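Local coordinates for FAD linked oxidase-like protein (Myceliophthora thermophila, PDB 5L6F) that oxidises the C1 hydroxyl of xylooligosaccharides and related sugars to lactones, passing the electrons through a bicovalently bound FAD to oxygen, which becomes hydrogen peroxide, at residues Leu241-Ser246 and Phe278-Gln283. Numbering follows the deposited sequence.
Sequences LPWTNS and FQTQLQ. With NAG (2-acetamido-2-deoxy-beta-D-glucopyranose), chain J.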
ATOM      1  N   LEU A 241       9.882  11.412 -21.030  1.00 16.04           N
ATOM      2  CA  LEU A 241      10.935  12.262 -20.500  1.00 16.11           C
ATOM      3  C   LEU A 241      12.275  11.811 -21.073  1.00 16.11           C
ATOM      4  O   LEU A 241      12.572  10.620 -21.071  1.00 15.85           O
ATOM      5  CB  LEU A 241      10.965  12.196 -18.982  1.00 15.90           C
ATOM      6  CG  LEU A 241       9.736  12.668 -18.199  1.00 15.98           C
ATOM      7  CD1 LEU A 241       9.783  12.148 -16.763  1.00 15.99           C
ATOM      8  CD2 LEU A 241       9.601  14.175 -18.238  1.00 16.64           C
ATOM      9  N   PRO A 242      13.090  12.756 -21.559  1.00 16.21           N
ATOM     10  CA  PRO A 242      14.381  12.443 -22.171  1.00 16.64           C
ATOM     11  C   PRO A 242      15.465  12.234 -21.106  1.00 16.48           C
ATOM     12  O   PRO A 242      16.523  12.874 -21.142  1.00 16.64           O
ATOM     13  CB  PRO A 242      14.664  13.695 -22.999  1.00 17.20           C
ATOM     14  CG  PRO A 242      14.100  14.791 -22.145  1.00 16.95           C
ATOM     15  CD  PRO A 242      12.843  14.209 -21.538  1.00 16.55           C
ATOM     16  N   TRP A 243      15.202  11.327 -20.180  1.00 16.09           N
ATOM     17  CA  TRP A 243      16.056  11.147 -19.020  1.00 16.20           C
ATOM     18  C   TRP A 243      17.116  10.090 -19.315  1.00 16.94           C
ATOM     19  O   TRP A 243      17.191   9.052 -18.669  1.00 16.55           O
ATOM     20  CB  TRP A 243      15.186  10.808 -17.811  1.00 15.76           C
ATOM     21  CG  TRP A 243      14.455  12.007 -17.244  1.00 15.36           C
ATOM     22  CD1 TRP A 243      14.243  13.210 -17.858  1.00 15.69           C
ATOM     23  CD2 TRP A 243      13.850  12.114 -15.950  1.00 15.07           C
ATOM     24  NE1 TRP A 243      13.560  14.053 -17.028  1.00 15.54           N
ATOM     25  CE2 TRP A 243      13.291  13.403 -15.856  1.00 14.93           C
ATOM     26  CE3 TRP A 243      13.712  11.234 -14.864  1.00 14.43           C
ATOM     27  CZ2 TRP A 243      12.621  13.840 -14.727  1.00 14.79           C
ATOM     28  CZ3 TRP A 243      13.047  11.672 -13.751  1.00 14.58           C
ATOM     29  CH2 TRP A 243      12.509  12.966 -13.690  1.00 14.40           C
ATOM     30  N   THR A 244      17.925  10.362 -20.327  1.00 18.60           N
ATOM     31  CA  THR A 244      18.918   9.411 -20.823  1.00 19.68           C
ATOM     32  C   THR A 244      20.337   9.764 -20.389  1.00 20.06           C
ATOM     33  O   THR A 244      21.279   9.031 -20.699  1.00 20.03           O
ATOM     34  CB  THR A 244      18.891   9.364 -22.361  1.00 21.12           C
ATOM     35  OG1 THR A 244      18.833  10.701 -22.851  1.00 22.03           O
ATOM     36  CG2 THR A 244      17.674   8.588 -22.849  1.00 21.55           C
ATOM     37  N   ASN A 245      20.516  10.894 -19.716  1.00 19.65           N
ATOM     38  CA  ASN A 245      21.771  11.152 -19.055  1.00 20.04           C
ATOM     39  C   ASN A 245      21.536  11.898 -17.769  1.00 18.59           C
ATOM     40  O   ASN A 245      20.426  12.353 -17.516  1.00 17.56           O
ATOM     41  CB  ASN A 245      22.744  11.873 -19.975  1.00 21.94           C
ATOM     42  CG  ASN A 245      22.249  13.232 -20.417  1.00 24.55           C
ATOM     43  OD1 ASN A 245      21.396  13.833 -19.791  1.00 22.13           O
ATOM     44  ND2 ASN A 245      22.821  13.726 -21.524  1.00 29.05           N
ATOM     45  N   SER A 246      22.574  12.009 -16.951  1.00 18.04           N
ATOM     46  CA  SER A 246      22.380  12.504 -15.600  1.00 17.83           C
ATOM     47  C   SER A 246      21.922  13.959 -15.596  1.00 17.43           C
ATOM     48  O   SER A 246      21.052  14.326 -14.815  1.00 16.65           O
ATOM     49  CB  SER A 246      23.646  12.328 -14.752  1.00 18.17           C
ATOM     50  OG  SER A 246      24.624  13.256 -15.151  1.00 18.96           O
ATOM     51  N   PHE A 278      14.661   1.427 -19.927  1.00 13.06           N
ATOM     52  CA  PHE A 278      14.355   1.580 -21.349  1.00 14.02           C
ATOM     53  C   PHE A 278      13.415   2.726 -21.723  1.00 14.35           C
ATOM     54  O   PHE A 278      13.348   3.113 -22.884  1.00 14.88           O
ATOM     55  CB  PHE A 278      13.811   0.252 -21.854  1.00 14.48           C
ATOM     56  CG  PHE A 278      14.595  -0.928 -21.346  1.00 14.61           C
ATOM     57  CD1 PHE A 278      15.904  -1.140 -21.772  1.00 15.08           C
ATOM     58  CD2 PHE A 278      14.049  -1.797 -20.419  1.00 14.43           C
ATOM     59  CE1 PHE A 278      16.636  -2.221 -21.300  1.00 15.12           C
ATOM     60  CE2 PHE A 278      14.786  -2.870 -19.944  1.00 14.53           C
ATOM     61  CZ  PHE A 278      16.065  -3.082 -20.385  1.00 14.81           C
ATOM     62  N   GLN A 279      12.721   3.294 -20.740  1.00 14.18           N
ATOM     63  CA  GLN A 279      11.853   4.450 -20.966  1.00 14.73           C
ATOM     64  C   GLN A 279      11.565   5.114 -19.631  1.00 14.05           C
ATOM     65  O   GLN A 279      11.460   4.428 -18.618  1.00 13.17           O
ATOM     66  CB  GLN A 279      10.514   4.059 -21.604  1.00 15.78           C
ATOM     67  CG  GLN A 279       9.698   5.304 -21.995  1.00 16.53           C
ATOM     68  CD  GLN A 279       8.700   5.066 -23.110  1.00 17.89           C
ATOM     69  OE1 GLN A 279       8.891   5.532 -24.248  1.00 19.96           O
ATOM     70  NE2 GLN A 279       7.651   4.347 -22.806  1.00 18.01           N
ATOM     71  N   THR A 280      11.490   6.446 -19.639  1.00 13.87           N
ATOM     72  CA  THR A 280      11.005   7.207 -18.486  1.00 13.92           C
ATOM     73  C   THR A 280       9.867   8.107 -18.948  1.00 13.65           C
ATOM     74  O   THR A 280       9.977   8.781 -19.986  1.00 13.66           O
ATOM     75  CB  THR A 280      12.108   8.051 -17.856  1.00 14.26           C
ATOM     76  OG1 THR A 280      13.173   7.179 -17.435  1.00 15.15           O
ATOM     77  CG2 THR A 280      11.589   8.780 -16.640  1.00 14.17           C
ATOM     78  N   GLN A 281       8.756   8.082 -18.214  1.00 13.22           N
ATOM     79  CA  GLN A 281       7.641   8.956 -18.564  1.00 13.26           C
ATOM     80  C   GLN A 281       6.819   9.340 -17.358  1.00 12.65           C
ATOM     81  O   GLN A 281       6.791   8.612 -16.342  1.00 12.56           O
ATOM     82  CB  GLN A 281       6.752   8.283 -19.601  1.00 13.98           C
ATOM     83  CG  GLN A 281       6.074   7.029 -19.099  1.00 14.01           C
ATOM     84  CD  GLN A 281       5.172   6.311 -20.098  1.00 14.92           C
ATOM     85  OE1 GLN A 281       4.387   5.453 -19.707  1.00 15.67           O
ATOM     86  NE2 GLN A 281       5.298   6.623 -21.360  1.00 15.46           N
ATOM     87  N   LEU A 282       6.156  10.494 -17.457  1.00 12.50           N
ATOM     88  CA  LEU A 282       5.066  10.798 -16.546  1.00 12.16           C
ATOM     89  C   LEU A 282       3.866  10.026 -17.064  1.00 12.46           C
ATOM     90  O   LEU A 282       3.658   9.937 -18.280  1.00 12.65           O
ATOM     91  CB  LEU A 282       4.765  12.301 -16.501  1.00 12.32           C
ATOM     92  CG  LEU A 282       5.879  13.101 -15.828  1.00 12.00           C
ATOM     93  CD1 LEU A 282       5.912  14.509 -16.373  1.00 12.45           C
ATOM     94  CD2 LEU A 282       5.691  13.096 -14.326  1.00 11.51           C
ATOM     95  N   GLN A 283       3.106   9.468 -16.125  1.00 12.35           N
ATOM     96  CA  GLN A 283       1.843   8.807 -16.386  1.00 12.82           C
ATOM     97  C   GLN A 283       0.836   9.473 -15.477  1.00 12.46           C
ATOM     98  O   GLN A 283       1.080   9.638 -14.284  1.00 12.02           O
ATOM     99  CB  GLN A 283       1.899   7.329 -16.031  1.00 13.12           C
ATOM    100  CG  GLN A 283       2.901   6.516 -16.817  1.00 13.89           C
ATOM    101  CD  GLN A 283       2.891   5.057 -16.387  1.00 14.57           C
ATOM    102  OE1 GLN A 283       2.731   4.735 -15.219  1.00 14.19           O
ATOM    103  NE2 GLN A 283       3.048   4.170 -17.348  1.00 16.49           N
TER
HETATM  104  C1  NAG J 507      22.506  15.010 -22.144  1.00 30.12           C
HETATM  105  C2  NAG J 507      23.717  15.838 -22.575  1.00 35.77           C
HETATM  106  C3  NAG J 507      23.296  17.117 -23.283  1.00 38.98           C
HETATM  107  C4  NAG J 507      22.416  16.754 -24.466  1.00 39.55           C
HETATM  108  C5  NAG J 507      21.238  15.902 -23.979  1.00 37.19           C
HETATM  109  C6  NAG J 507      20.406  15.366 -25.131  1.00 37.58           C
HETATM  110  C7  NAG J 507      25.668  15.559 -21.152  1.00 40.48           C
HETATM  111  C8  NAG J 507      26.467  16.120 -20.010  1.00 40.85           C
HETATM  112  N2  NAG J 507      24.579  16.241 -21.483  1.00 37.23           N
HETATM  113  O3  NAG J 507      24.454  17.829 -23.682  1.00 40.20           O
HETATM  114  O4  NAG J 507      21.972  17.950 -25.056  1.00 41.37           O
HETATM  115  O5  NAG J 507      21.691  14.765 -23.271  1.00 32.45           O
HETATM  116  O6  NAG J 507      19.130  15.077 -24.619  1.00 39.15           O
HETATM  117  O7  NAG J 507      26.016  14.514 -21.717  1.00 43.32           O
HETATM  118  O   HOH W   1      12.108   8.112 -21.964  1.00 17.70           O
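Leu241 O takes a hydrogen bond from a water 2.7 Å away, and the same water accepts a hydrogen bond from the backbone N of Thr280 at 2.9 Å. Beside this bridge, Leu241 N donates directly to Thr280 O (2.8 Å, N-H...O angle 167°), so one backbone pairing is closed by an amide and the other by a water, where the chain leaving strand 234-240 parts from strand 280-286 of the eight-stranded antiparallel sheet. Among the side chains, CG2 of Thr280 touches both CD1 of Leu241 (3.8 Å) and CE3 of Trp243 (3.7 Å), which lie toward the same side of it; CG2 reaches them by standing anti to the Thr280 backbone N (OG1 chi1 -59°). Leu241 CD1 also sits over the centre of the Trp243 ring, 3.8 Å above its plane, and meets CG of Leu282 at 4.1 Å. Trp243, at the centre of an inverse gamma turn, packs on Val249 and Trp253 of helix 246-261, whose N-cap is the glycosylated Asn245, bonded through ND2 to the sugar. Leu282 and Thr280 rest on strand 269-275, which carries the substrate-binding Arg272. A buried apolar cluster thus joins sheet to helix, while a water spans the two backbones where the chain turns away from strand 280-286.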